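Local coordinates for intracellular growth locus, subunit C (Francisella tularensis subsp. tularensis, PDB 2QWU), which is probably an Hcp-like component of the type VI secretion machinery encoded by the Francisella pathogenicity island, needed for growth inside host cells, at residues A[41-46]-A[116-121]; A[132-137]-A[195-200]; A[139-144]-A[190-195]; A[154-159]-A[181-186]. The protein carries 2 engineered substitutions. All coordinates share one frame; numbering follows the deposited sequence.

Contact 1 of 4, residues A[41-46]-A[116-121]; sequences LTIAGE and TDMKIK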
loop_
_atom_site.group_PDB
_atom_site.type_symbol
_atom_site.label_atom_id
_atom_site.label_comp_id
_atom_site.label_asym_id
_atom_site.label_seq_id
_atom_site.Cartn_x
_atom_site.Cartn_y
_atom_site.Cartn_z
ATOM N N LEU A 41 -7.534 0.706 -6.660
ATOM C CA LEU A 41 -7.663 1.306 -5.372
ATOM C C LEU A 41 -8.967 2.109 -5.322
ATOM O O LEU A 41 -9.240 2.950 -6.180
ATOM C CB LEU A 41 -6.476 2.277 -5.082
ATOM C CG LEU A 41 -6.617 3.143 -3.804
ATOM C CD1 LEU A 41 -6.570 2.311 -2.558
ATOM C CD2 LEU A 41 -5.508 4.221 -3.820
ATOM N N THR A 42 -9.764 1.824 -4.314
ATOM C CA THR A 42 -10.973 2.580 -4.074
ATOM C C THR A 42 -10.913 3.193 -2.698
ATOM O O THR A 42 -10.600 2.508 -1.740
ATOM C CB THR A 42 -12.200 1.693 -4.177
ATOM O OG1 THR A 42 -12.162 1.090 -5.462
ATOM C CG2 THR A 42 -13.528 2.547 -4.028
ATOM N N ILE A 43 -11.212 4.491 -2.617
ATOM C CA ILE A 43 -11.220 5.189 -1.332
ATOM C C ILE A 43 -12.556 5.916 -1.136
ATOM O O ILE A 43 -12.900 6.802 -1.929
ATOM C CB ILE A 43 -10.083 6.252 -1.252
ATOM C CG1 ILE A 43 -8.715 5.562 -1.304
ATOM C CG2 ILE A 43 -10.175 7.019 0.094
ATOM C CD1 ILE A 43 -7.561 6.547 -1.428
ATOM N N ALA A 44 -13.276 5.546 -0.076
ATOM C CA ALA A 44 -14.570 6.169 0.238
ATOM C C ALA A 44 -15.447 6.108 -1.026
ATOM O O ALA A 44 -16.184 7.044 -1.352
ATOM C CB ALA A 44 -14.346 7.623 0.688
ATOM N N GLY A 45 -15.342 4.994 -1.740
ATOM C CA GLY A 45 -16.120 4.794 -2.946
ATOM C C GLY A 45 -15.567 5.416 -4.217
ATOM O O GLY A 45 -16.124 5.196 -5.312
ATOM N N GLU A 46 -14.491 6.189 -4.120
ATOM C CA GLU A 46 -13.942 6.802 -5.329
ATOM C C GLU A 46 -12.891 5.861 -5.877
ATOM O O GLU A 46 -11.964 5.475 -5.167
ATOM C CB GLU A 46 -13.330 8.169 -5.016
ATOM C CG GLU A 46 -14.294 9.117 -4.312
ATOM C CD GLU A 46 -15.506 9.495 -5.165
ATOM O OE1 GLU A 46 -16.576 9.780 -4.566
ATOM O OE2 GLU A 46 -15.392 9.537 -6.420
ATOM N N THR A 116 -17.003 3.883 10.343
ATOM C CA THR A 116 -16.535 2.572 9.884
ATOM C C THR A 116 -16.967 2.189 8.473
ATOM O O THR A 116 -16.544 1.163 7.931
ATOM C CB THR A 116 -16.971 1.476 10.841
ATOM O OG1 THR A 116 -18.399 1.472 10.905
ATOM C CG2 THR A 116 -16.382 1.738 12.213
ATOM N N ASP A 117 -17.818 3.019 7.882
ATOM C CA ASP A 117 -18.277 2.794 6.517
ATOM C C ASP A 117 -17.297 3.343 5.489
ATOM O O ASP A 117 -17.518 3.147 4.287
ATOM C CB ASP A 117 -19.620 3.492 6.264
ATOM C CG ASP A 117 -20.804 2.775 6.914
ATOM O OD1 ASP A 117 -20.741 1.525 7.081
ATOM O OD2 ASP A 117 -21.808 3.479 7.226
HETATM N N MSE A 118 -16.258 4.062 5.923
HETATM C CA MSE A 118 -15.313 4.620 4.955
HETATM C C MSE A 118 -14.290 3.502 4.632
HETATM O O MSE A 118 -13.336 3.270 5.388
HETATM C CB MSE A 118 -14.619 5.869 5.540
HETATM C CG MSE A 118 -13.992 6.849 4.487
HETATM SE SE MSE A 118 -12.476 6.158 3.564
HETATM C CE MSE A 118 -11.393 6.083 4.949
ATOM N N LYS A 119 -14.481 2.839 3.493
ATOM C CA LYS A 119 -13.584 1.731 3.120
ATOM C C LYS A 119 -12.495 2.091 2.136
ATOM O O LYS A 119 -12.707 2.893 1.208
ATOM C CB LYS A 119 -14.378 0.572 2.501
ATOM C CG LYS A 119 -15.576 0.090 3.316
ATOM C CD LYS A 119 -15.234 -0.257 4.740
ATOM C CE LYS A 119 -16.368 -1.066 5.384
ATOM N NZ LYS A 119 -16.038 -1.389 6.817
ATOM N N ILE A 120 -11.324 1.482 2.321
ATOM C CA ILE A 120 -10.213 1.680 1.411
ATOM C C ILE A 120 -9.979 0.254 0.968
ATOM O O ILE A 120 -9.702 -0.630 1.791
ATOM C CB ILE A 120 -9.027 2.268 2.132
ATOM C CG1 ILE A 120 -9.464 3.655 2.630
ATOM C CG2 ILE A 120 -7.788 2.319 1.201
ATOM C CD1 ILE A 120 -8.419 4.426 3.289
ATOM N N LYS A 121 -10.171 0.007 -0.328
ATOM C CA LYS A 121 -10.072 -1.357 -0.820
ATOM C C LYS A 121 -8.911 -1.445 -1.803
ATOM O O LYS A 121 -8.878 -0.731 -2.835
ATOM C CB LYS A 121 -11.378 -1.760 -1.517
ATOM C CG LYS A 121 -11.349 -3.151 -2.162
ATOM C CD LYS A 121 -11.481 -4.253 -1.149
ATOM C CE LYS A 121 -11.768 -5.646 -1.810
ATOM N NZ LYS A 121 -11.838 -6.736 -0.778
HETATM O O HOH W 1 -14.122 2.495 -0.875
#
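Leu41 begins the contact by lying beside Ile120, the two side chains pointing the same way. With CG anti to its own nitrogen (chi1 171°), Leu41 brings CD1 to 4.0 Å from CG2 of Ile120. Thr42 carries the backbone pairing: its N donates to Lys121 O at 3.1 Å, and its O takes Lys121 N at 2.9 Å, making an antiparallel hydrogen-bonded pair. The CA-H of Ile120 also points to Thr42 O. Ile43 faces Ile120 in the next, non-hydrogen-bonded pair, and its CG1 packs 4.2 Å from Ile120 CG2, on the buried side with Ile178 and Ile180 of strand 173-184. Ala44 then turns away from strand geometry, yet still donates from N to Lys119 O at 3.0 Å. Its CB rests 3.7 Å from SE of selenomethionine Met118, whose bend at chi2 (-69°) brings the selenium there; Val107 and Ile110 of helix 97-114 touch the same alanine. At Gly45 a water accepts from the backbone N at 2.9 Å; it also lies very close to Lys119 O, at a doubtful 2.5 Å. Beyond it, Glu46 reaches away to a salt bridge with Lys106, a lysine that also holds Ala44 O. Reciprocal backbone bonds between Ile43 and Glu46 close a type I' turn with Ala44 and Gly45 at its corners, the classic two-residue beta hairpin, here docked along its edge against strand 120-122 of an antiparallel sheet.

Contact 2 of 4, residues A[132-137]-A[195-200]; sequences KTDEAW and AASTDK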
loop_
_atom_site.group_PDB
_atom_site.type_symbol
_atom_site.label_atom_id
_atom_site.label_comp_id
_atom_site.label_asym_id
_atom_site.label_seq_id
_atom_site.Cartn_x
_atom_site.Cartn_y
_atom_site.Cartn_z
ATOM N N LYS A 132 15.269 -11.253 -2.972
ATOM C CA LYS A 132 15.660 -12.044 -1.822
ATOM C C LYS A 132 17.104 -12.519 -1.780
ATOM O O LYS A 132 17.830 -12.429 -2.771
ATOM C CB LYS A 132 14.684 -13.222 -1.689
ATOM C CG LYS A 132 13.212 -12.819 -1.726
ATOM C CD LYS A 132 12.816 -11.977 -0.482
ATOM C CE LYS A 132 11.313 -11.699 -0.490
ATOM N NZ LYS A 132 10.870 -11.246 0.865
ATOM N N THR A 133 17.509 -13.019 -0.599
ATOM C CA THR A 133 18.902 -13.428 -0.425
ATOM C C THR A 133 19.295 -14.620 -1.257
ATOM O O THR A 133 20.484 -14.864 -1.437
ATOM C CB THR A 133 19.245 -13.679 1.081
ATOM O OG1 THR A 133 18.354 -14.649 1.654
ATOM C CG2 THR A 133 19.113 -12.299 1.872
ATOM N N ASP A 134 18.303 -15.385 -1.719
ATOM C CA ASP A 134 18.596 -16.521 -2.559
ATOM C C ASP A 134 18.498 -16.222 -4.068
ATOM O O ASP A 134 18.334 -17.130 -4.903
ATOM C CB ASP A 134 17.734 -17.731 -2.136
ATOM C CG ASP A 134 16.225 -17.489 -2.290
ATOM O OD1 ASP A 134 15.784 -16.312 -2.373
ATOM O OD2 ASP A 134 15.480 -18.502 -2.290
ATOM N N GLU A 135 18.598 -14.935 -4.401
ATOM C CA GLU A 135 18.628 -14.444 -5.777
ATOM C C GLU A 135 17.400 -14.721 -6.626
ATOM O O GLU A 135 17.478 -15.150 -7.790
ATOM C CB GLU A 135 19.891 -14.977 -6.486
ATOM C CG GLU A 135 21.154 -14.680 -5.689
ATOM C CD GLU A 135 22.427 -14.820 -6.504
ATOM O OE1 GLU A 135 22.555 -15.817 -7.265
ATOM O OE2 GLU A 135 23.307 -13.926 -6.359
ATOM N N ALA A 136 16.258 -14.437 -6.037
ATOM C CA ALA A 136 14.973 -14.590 -6.703
ATOM C C ALA A 136 14.108 -13.510 -6.044
ATOM O O ALA A 136 14.337 -13.149 -4.888
ATOM C CB ALA A 136 14.391 -15.959 -6.409
ATOM N N TRP A 137 13.137 -12.991 -6.791
ATOM C CA TRP A 137 12.202 -12.008 -6.243
ATOM C C TRP A 137 11.079 -12.695 -5.455
ATOM O O TRP A 137 10.681 -13.831 -5.767
ATOM C CB TRP A 137 11.561 -11.233 -7.380
ATOM C CG TRP A 137 12.475 -10.291 -8.060
ATOM C CD1 TRP A 137 13.261 -10.545 -9.151
ATOM C CD2 TRP A 137 12.711 -8.932 -7.683
ATOM N NE1 TRP A 137 13.992 -9.420 -9.469
ATOM C CE2 TRP A 137 13.664 -8.413 -8.583
ATOM C CE3 TRP A 137 12.200 -8.090 -6.658
ATOM C CZ2 TRP A 137 14.127 -7.076 -8.507
ATOM C CZ3 TRP A 137 12.661 -6.761 -6.573
ATOM C CH2 TRP A 137 13.625 -6.266 -7.508
ATOM N N ALA A 195 13.528 -13.237 4.592
ATOM C CA ALA A 195 14.826 -13.082 3.932
ATOM C C ALA A 195 14.989 -13.686 2.541
ATOM O O ALA A 195 15.375 -13.000 1.578
ATOM C CB ALA A 195 15.963 -13.634 4.883
ATOM N N ALA A 196 14.733 -14.974 2.479
ATOM C CA ALA A 196 14.877 -15.718 1.254
ATOM C C ALA A 196 13.496 -15.977 0.644
ATOM O O ALA A 196 12.475 -15.818 1.337
ATOM C CB ALA A 196 15.624 -17.007 1.581
ATOM N N SER A 197 13.460 -16.326 -0.644
ATOM C CA SER A 197 12.203 -16.595 -1.341
ATOM C C SER A 197 11.474 -17.811 -0.789
ATOM O O SER A 197 10.278 -17.948 -0.991
ATOM C CB SER A 197 12.420 -16.790 -2.857
ATOM O OG SER A 197 13.114 -18.008 -3.089
ATOM N N THR A 198 12.196 -18.682 -0.077
ATOM C CA THR A 198 11.589 -19.871 0.519
ATOM C C THR A 198 11.169 -19.564 1.996
ATOM O O THR A 198 10.820 -20.471 2.761
ATOM C CB THR A 198 12.640 -21.004 0.526
ATOM O OG1 THR A 198 13.806 -20.544 1.223
ATOM C CG2 THR A 198 13.056 -21.379 -0.923
ATOM N N ASP A 199 11.195 -18.288 2.408
ATOM C CA ASP A 199 10.844 -17.935 3.799
ATOM C C ASP A 199 9.412 -17.390 3.900
ATOM O O ASP A 199 9.148 -16.359 4.575
ATOM C CB ASP A 199 11.810 -16.879 4.355
ATOM C CG ASP A 199 13.160 -17.453 4.753
ATOM O OD1 ASP A 199 13.196 -18.615 5.223
ATOM O OD2 ASP A 199 14.171 -16.725 4.627
ATOM N N LYS A 200 8.480 -18.062 3.222
ATOM C CA LYS A 200 7.088 -17.628 3.245
ATOM C C LYS A 200 6.399 -17.867 4.592
ATOM O O LYS A 200 6.725 -18.786 5.357
ATOM C CB LYS A 200 6.304 -18.333 2.158
ATOM C CG LYS A 200 6.886 -18.071 0.786
ATOM C CD LYS A 200 5.963 -18.544 -0.310
ATOM C CE LYS A 200 6.637 -18.374 -1.667
ATOM N NZ LYS A 200 5.674 -18.492 -2.807
HETATM O O HOH W 2 16.202 -20.344 -0.246
#
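Lys132 lies along the backbone of Ala195 to Ser197 and can be followed outward. CB sits 3.3 Å from Ala195 O and close to Ser197 N. CG, swung to the side of its own nitrogen (chi1 -50°), stays near Ser197 N and CA. A bend at chi2 brings CD back to 3.4 Å from Ala195 O, so the aliphatic chain wraps round that carbonyl. From there the extended end carries NZ inward, where it donates to Cys194 O and Ile139 O and forms a salt bridge with Glu130. Two type I turns meet here. The one from Lys132 to Glu135 belongs to the tip of the hairpin of strands 130-131 and 137-138; the other, from Ala196 to Asp199, lies in the connection between strands 189-193 and 200-204. Thr133 N donates to Ala195 O at 3.0 Å, almost straight at the hydrogen (170°). Asp134 grips Ser197 with both oxygens. OD1 is met from above the carboxylate plane by Ser197 N at 2.9 Å, while OD2 offers its syn lone pair to Ser197 OG in a short 2.5 Å bond. A water donates to that same OD2 and also lies 2.8 Å from Thr198 OG1. Between the two bonded regions, CB of Ala196 fits against Thr133 OG1 and Asp134 CG. Ala196 N is tied within its own turn to Asp199 OD2.

Contact 3 of 4, residues A[139-144]-A[190-195]; sequences IMIDLS and LPVCCA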
loop_
_atom_site.group_PDB
_atom_site.type_symbol
_atom_site.label_atom_id
_atom_site.label_comp_id
_atom_site.label_asym_id
_atom_site.label_seq_id
_atom_site.Cartn_x
_atom_site.Cartn_y
_atom_site.Cartn_z
ATOM N N ILE A 139 7.514 -11.689 -2.457
ATOM C CA ILE A 139 6.736 -10.599 -1.873
ATOM C C ILE A 139 7.353 -10.191 -0.546
ATOM O O ILE A 139 8.252 -10.885 -0.039
ATOM C CB ILE A 139 5.283 -11.038 -1.507
ATOM C CG1 ILE A 139 5.278 -12.130 -0.408
ATOM C CG2 ILE A 139 4.523 -11.514 -2.798
ATOM C CD1 ILE A 139 3.848 -12.467 0.132
HETATM N N MSE A 140 6.919 -9.032 -0.054
HETATM C CA MSE A 140 7.226 -8.638 1.334
HETATM C C MSE A 140 5.888 -8.958 2.034
HETATM O O MSE A 140 5.840 -9.748 2.939
HETATM C CB MSE A 140 7.587 -7.160 1.466
HETATM C CG MSE A 140 9.063 -6.939 0.967
HETATM SE SE MSE A 140 9.635 -5.144 1.002
HETATM C CE MSE A 140 8.436 -4.389 -0.156
ATOM N N ILE A 141 4.798 -8.356 1.556
ATOM C CA ILE A 141 3.456 -8.618 2.096
ATOM C C ILE A 141 2.483 -8.686 0.884
ATOM O O ILE A 141 2.533 -7.836 -0.003
ATOM C CB ILE A 141 2.919 -7.457 2.924
ATOM C CG1 ILE A 141 3.853 -7.112 4.058
ATOM C CG2 ILE A 141 1.527 -7.842 3.431
ATOM C CD1 ILE A 141 3.290 -5.951 4.920
ATOM N N ASP A 142 1.573 -9.657 0.893
ATOM C CA ASP A 142 0.547 -9.737 -0.177
ATOM C C ASP A 142 -0.685 -8.956 0.317
ATOM O O ASP A 142 -1.444 -9.415 1.181
ATOM C CB ASP A 142 0.160 -11.223 -0.461
ATOM C CG ASP A 142 -0.747 -11.369 -1.665
ATOM O OD1 ASP A 142 -1.298 -10.338 -2.107
ATOM O OD2 ASP A 142 -0.920 -12.519 -2.187
ATOM N N LEU A 143 -0.875 -7.758 -0.221
ATOM C CA LEU A 143 -1.969 -6.896 0.208
ATOM C C LEU A 143 -3.231 -7.088 -0.656
ATOM O O LEU A 143 -4.197 -6.375 -0.493
ATOM C CB LEU A 143 -1.526 -5.417 0.074
ATOM C CG LEU A 143 -0.375 -5.066 1.035
ATOM C CD1 LEU A 143 0.098 -3.618 0.727
ATOM C CD2 LEU A 143 -0.816 -5.225 2.496
ATOM N N SER A 144 -3.198 -8.031 -1.582
ATOM C CA SER A 144 -4.323 -8.165 -2.500
ATOM C C SER A 144 -5.667 -8.243 -1.840
ATOM O O SER A 144 -5.876 -9.046 -0.939
ATOM C CB SER A 144 -4.139 -9.382 -3.454
ATOM O OG SER A 144 -2.874 -9.341 -4.104
ATOM N N LEU A 190 -2.164 -12.023 6.900
ATOM C CA LEU A 190 -1.663 -11.589 5.615
ATOM C C LEU A 190 -0.476 -12.473 5.223
ATOM O O LEU A 190 0.370 -12.782 6.058
ATOM C CB LEU A 190 -1.119 -10.140 5.718
ATOM C CG LEU A 190 -2.165 -9.003 5.765
ATOM C CD1 LEU A 190 -1.508 -7.708 6.166
ATOM C CD2 LEU A 190 -2.856 -8.877 4.413
ATOM N N PRO A 191 -0.357 -12.834 3.935
ATOM C CA PRO A 191 0.796 -13.647 3.506
ATOM C C PRO A 191 2.040 -12.703 3.501
ATOM O O PRO A 191 1.930 -11.513 3.140
ATOM C CB PRO A 191 0.435 -14.051 2.065
ATOM C CG PRO A 191 -0.992 -13.999 2.008
ATOM C CD PRO A 191 -1.366 -12.770 2.856
ATOM N N VAL A 192 3.188 -13.214 3.955
ATOM C CA VAL A 192 4.436 -12.443 3.971
ATOM C C VAL A 192 5.578 -13.332 3.504
ATOM O O VAL A 192 5.411 -14.535 3.326
ATOM C CB VAL A 192 4.771 -11.904 5.400
ATOM C CG1 VAL A 192 3.654 -10.980 5.844
ATOM C CG2 VAL A 192 5.026 -13.061 6.374
ATOM N N CYS A 193 6.720 -12.727 3.251
ATOM C CA CYS A 193 7.913 -13.515 2.901
ATOM C C CYS A 193 9.061 -12.737 3.477
ATOM O O CYS A 193 9.119 -11.489 3.328
ATOM C CB CYS A 193 8.105 -13.635 1.402
ATOM S SG CYS A 193 9.436 -14.849 1.017
ATOM N N CYS A 194 9.972 -13.481 4.103
ATOM C CA CYS A 194 11.100 -12.883 4.802
ATOM C C CYS A 194 12.388 -12.833 4.003
ATOM O O CYS A 194 12.322 -12.437 2.831
ATOM C CB CYS A 194 11.252 -13.575 6.168
ATOM S SG CYS A 194 9.675 -13.461 7.134
ATOM N N ALA A 195 13.528 -13.237 4.592
ATOM C CA ALA A 195 14.826 -13.082 3.932
ATOM C C ALA A 195 14.989 -13.686 2.541
ATOM O O ALA A 195 15.375 -13.000 1.578
ATOM C CB ALA A 195 15.963 -13.634 4.883
#
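The Pro191 ring and the methylene of Asp142 meet first: Asp142 CB sits 3.8 Å from Pro191 CB and almost as near to CG and CD, resting against three ring carbons at once. The Asp142 carboxylate, placed with CG anti to its own nitrogen (chi1 -172°), is turned to its own chain: OD1 takes Ser144 OG through its syn lone pair and Ser144 N on the anti side, out of the carboxylate plane, and the Ser144 N bond makes an Asx turn. Of the peptide carbonyls, that of Pro191 receives Asp142 N at 2.9 Å, and that of Met140 receives Cys193 N at 3.1 Å. These two bonds flank Ile141 and Val192, the single bridged pair, with the chains running in opposite directions. Met140 O also has the CA-H of Val192 close by, its CA at 3.2 Å. Ile139 lies across the strand, CD1 reaching 3.7 Å from Pro191 O and CG1 the same distance from Cys193 CB, while its carbonyl oxygen comes tightly to 3.1 Å from that CB. The side chains of Ile141 and Leu190 cross obliquely, CG2 of the first 4.1 Å from CD1 of the second, in an apolar layer continued by Ile18 and Val20 of strand 18-21. Gln129 bonds Met140 N and Ile141 O, and Ser125 OG takes Leu143 N, so part of the backbone of this non-strand segment is met by side chains. The chemistry implies a largely apolar join, with two backbone bonds, one nearly straight and one bent, fixing how 139-144 lies along strand 189-193.

Contact 4 of 4, residues A[154-159]-A[181-186]; sequences KAFSIS and DGLTTS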
loop_
_atom_site.group_PDB
_atom_site.type_symbol
_atom_site.label_atom_id
_atom_site.label_comp_id
_atom_site.label_asym_id
_atom_site.label_seq_id
_atom_site.Cartn_x
_atom_site.Cartn_y
_atom_site.Cartn_z
ATOM N N LYS A 154 -12.140 9.710 15.625
ATOM C CA LYS A 154 -11.091 10.364 16.397
ATOM C C LYS A 154 -9.679 9.833 16.169
ATOM O O LYS A 154 -8.702 10.599 16.204
ATOM C CB LYS A 154 -11.448 10.322 17.882
ATOM C CG LYS A 154 -12.060 11.622 18.341
ATOM C CD LYS A 154 -13.050 11.390 19.462
ATOM C CE LYS A 154 -13.699 12.700 19.922
ATOM N NZ LYS A 154 -14.634 12.413 21.044
ATOM N N ALA A 155 -9.563 8.531 15.926
ATOM C CA ALA A 155 -8.249 7.909 15.717
ATOM C C ALA A 155 -7.705 8.140 14.283
ATOM O O ALA A 155 -6.498 8.102 14.038
ATOM C CB ALA A 155 -8.357 6.386 15.973
ATOM N N PHE A 156 -8.615 8.399 13.361
ATOM C CA PHE A 156 -8.293 8.566 11.948
ATOM C C PHE A 156 -7.659 9.876 11.533
ATOM O O PHE A 156 -7.982 10.956 12.073
ATOM C CB PHE A 156 -9.577 8.345 11.149
ATOM C CG PHE A 156 -9.383 8.402 9.690
ATOM C CD1 PHE A 156 -9.037 7.252 8.990
ATOM C CD2 PHE A 156 -9.626 9.593 8.990
ATOM C CE1 PHE A 156 -8.952 7.290 7.609
ATOM C CE2 PHE A 156 -9.534 9.631 7.591
ATOM C CZ PHE A 156 -9.203 8.484 6.914
ATOM N N SER A 157 -6.709 9.786 10.605
ATOM C CA SER A 157 -6.043 10.971 10.083
ATOM C C SER A 157 -5.709 10.740 8.608
ATOM O O SER A 157 -5.370 9.632 8.239
ATOM C CB SER A 157 -4.763 11.234 10.872
ATOM O OG SER A 157 -4.145 12.414 10.427
ATOM N N ILE A 158 -5.838 11.758 7.760
ATOM C CA ILE A 158 -5.483 11.582 6.371
ATOM C C ILE A 158 -4.901 12.849 5.828
ATOM O O ILE A 158 -5.303 13.962 6.206
ATOM C CB ILE A 158 -6.702 11.135 5.466
ATOM C CG1 ILE A 158 -6.224 10.859 4.014
ATOM C CG2 ILE A 158 -7.752 12.256 5.395
ATOM C CD1 ILE A 158 -7.319 10.197 3.091
ATOM N N SER A 159 -3.876 12.721 5.008
ATOM C CA SER A 159 -3.355 13.921 4.372
ATOM C C SER A 159 -3.036 13.536 2.942
ATOM O O SER A 159 -2.670 12.381 2.688
ATOM C CB SER A 159 -2.103 14.423 5.046
ATOM O OG SER A 159 -1.056 13.470 4.958
ATOM N N ASP A 181 -3.758 7.247 8.744
ATOM C CA ASP A 181 -3.430 6.625 10.035
ATOM C C ASP A 181 -4.752 6.276 10.723
ATOM O O ASP A 181 -5.798 6.770 10.343
ATOM C CB ASP A 181 -2.664 7.613 10.956
ATOM C CG ASP A 181 -1.307 8.050 10.391
ATOM O OD1 ASP A 181 -0.336 7.230 10.345
ATOM O OD2 ASP A 181 -1.209 9.242 9.992
ATOM N N GLY A 182 -4.679 5.392 11.711
ATOM C CA GLY A 182 -5.844 4.978 12.488
ATOM C C GLY A 182 -6.825 4.060 11.774
ATOM O O GLY A 182 -8.053 4.198 11.919
ATOM N N LEU A 183 -6.296 3.141 10.978
ATOM C CA LEU A 183 -7.121 2.213 10.228
ATOM C C LEU A 183 -7.038 0.842 10.885
ATOM O O LEU A 183 -6.188 0.598 11.697
ATOM C CB LEU A 183 -6.562 2.076 8.792
ATOM C CG LEU A 183 -6.651 3.289 7.865
ATOM C CD1 LEU A 183 -5.849 3.032 6.546
ATOM C CD2 LEU A 183 -8.134 3.541 7.557
ATOM N N THR A 184 -7.964 -0.033 10.551
ATOM C CA THR A 184 -7.877 -1.407 11.030
ATOM C C THR A 184 -8.495 -2.229 9.887
ATOM O O THR A 184 -8.751 -1.692 8.822
ATOM C CB THR A 184 -8.628 -1.604 12.357
ATOM O OG1 THR A 184 -8.436 -2.962 12.786
ATOM C CG2 THR A 184 -10.109 -1.337 12.187
ATOM N N THR A 185 -8.695 -3.519 10.069
ATOM C CA THR A 185 -9.297 -4.328 8.990
ATOM C C THR A 185 -9.908 -5.546 9.690
ATOM O O THR A 185 -9.476 -5.885 10.774
ATOM C CB THR A 185 -8.184 -4.833 8.014
ATOM O OG1 THR A 185 -8.749 -5.722 7.016
ATOM C CG2 THR A 185 -7.118 -5.633 8.770
ATOM N N SER A 186 -10.890 -6.213 9.085
ATOM C CA SER A 186 -11.429 -7.443 9.685
ATOM C C SER A 186 -10.674 -8.684 9.211
ATOM O O SER A 186 -10.950 -9.813 9.669
ATOM C CB SER A 186 -12.885 -7.662 9.287
ATOM O OG SER A 186 -13.613 -6.476 9.415
#
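At the open end of the beta hairpin made by strands 157-162 and 173-184, Ser157 and Asp181 form an antiparallel hydrogen-bonded pair. Asp181 N donates to Ser157 O at 2.9 Å; the return bond, Ser157 N to Asp181 O, is longer at 3.2 Å. That same Asp181 oxygen also receives the CA-H of Phe156, with CA at 3.5 Å. The two side chains of the pair lie on one exposed side, touching loosely through CB of each. Gly182 follows with a positive phi of 73°, and here the chain turns a corner. Its CA-H meets Ala155 O, CA to O 3.5 Å, so the bend is packed directly on the backbone that leads into strand 157-162. Past the corner Leu183 swings inward beside Phe156, both side chains pointing the same way. The Phe156 ring, carried inward with CG anti to its nitrogen (chi1 -176°), meets Leu183 edge-on: CD2 lies in the ring plane, 3.8 Å from CE1. Pro150 and Ile180 also touch this phenylalanine, while Leu183 continues onto Leu148 and Ile89. Gly182 and Thr184 pair through their backbones with Ile151 and Tyr149, Leu183 with Ile87. One long strand thus leaves its hairpin partner at the Gly182 corner and carries on between other neighbours, passing between different faces of a curled or branched antiparallel sheet.

In the fold
Contacts 1 and 4 belong to the same large antiparallel sheet; their centres are 12 Å apart, and they touch where Met118 CE packs 3.8 Å from Phe156 CZ. Contacts 2 and 3 form a second pair, with centres 11 Å apart and Ala195 in common. Lys132 joins them, its NZ lying 2.7 Å from Cys194 O and 2.8 Å from Ile139 O. Contact 2 lies on the opposite side of the chain's centre from contacts 1 and 4, about 33 and 32 Å away between centres. Along the chain, contact 4 is nested within contact 3, and contact 3 within contact 2, whereas contact 1 closes before any of them opens.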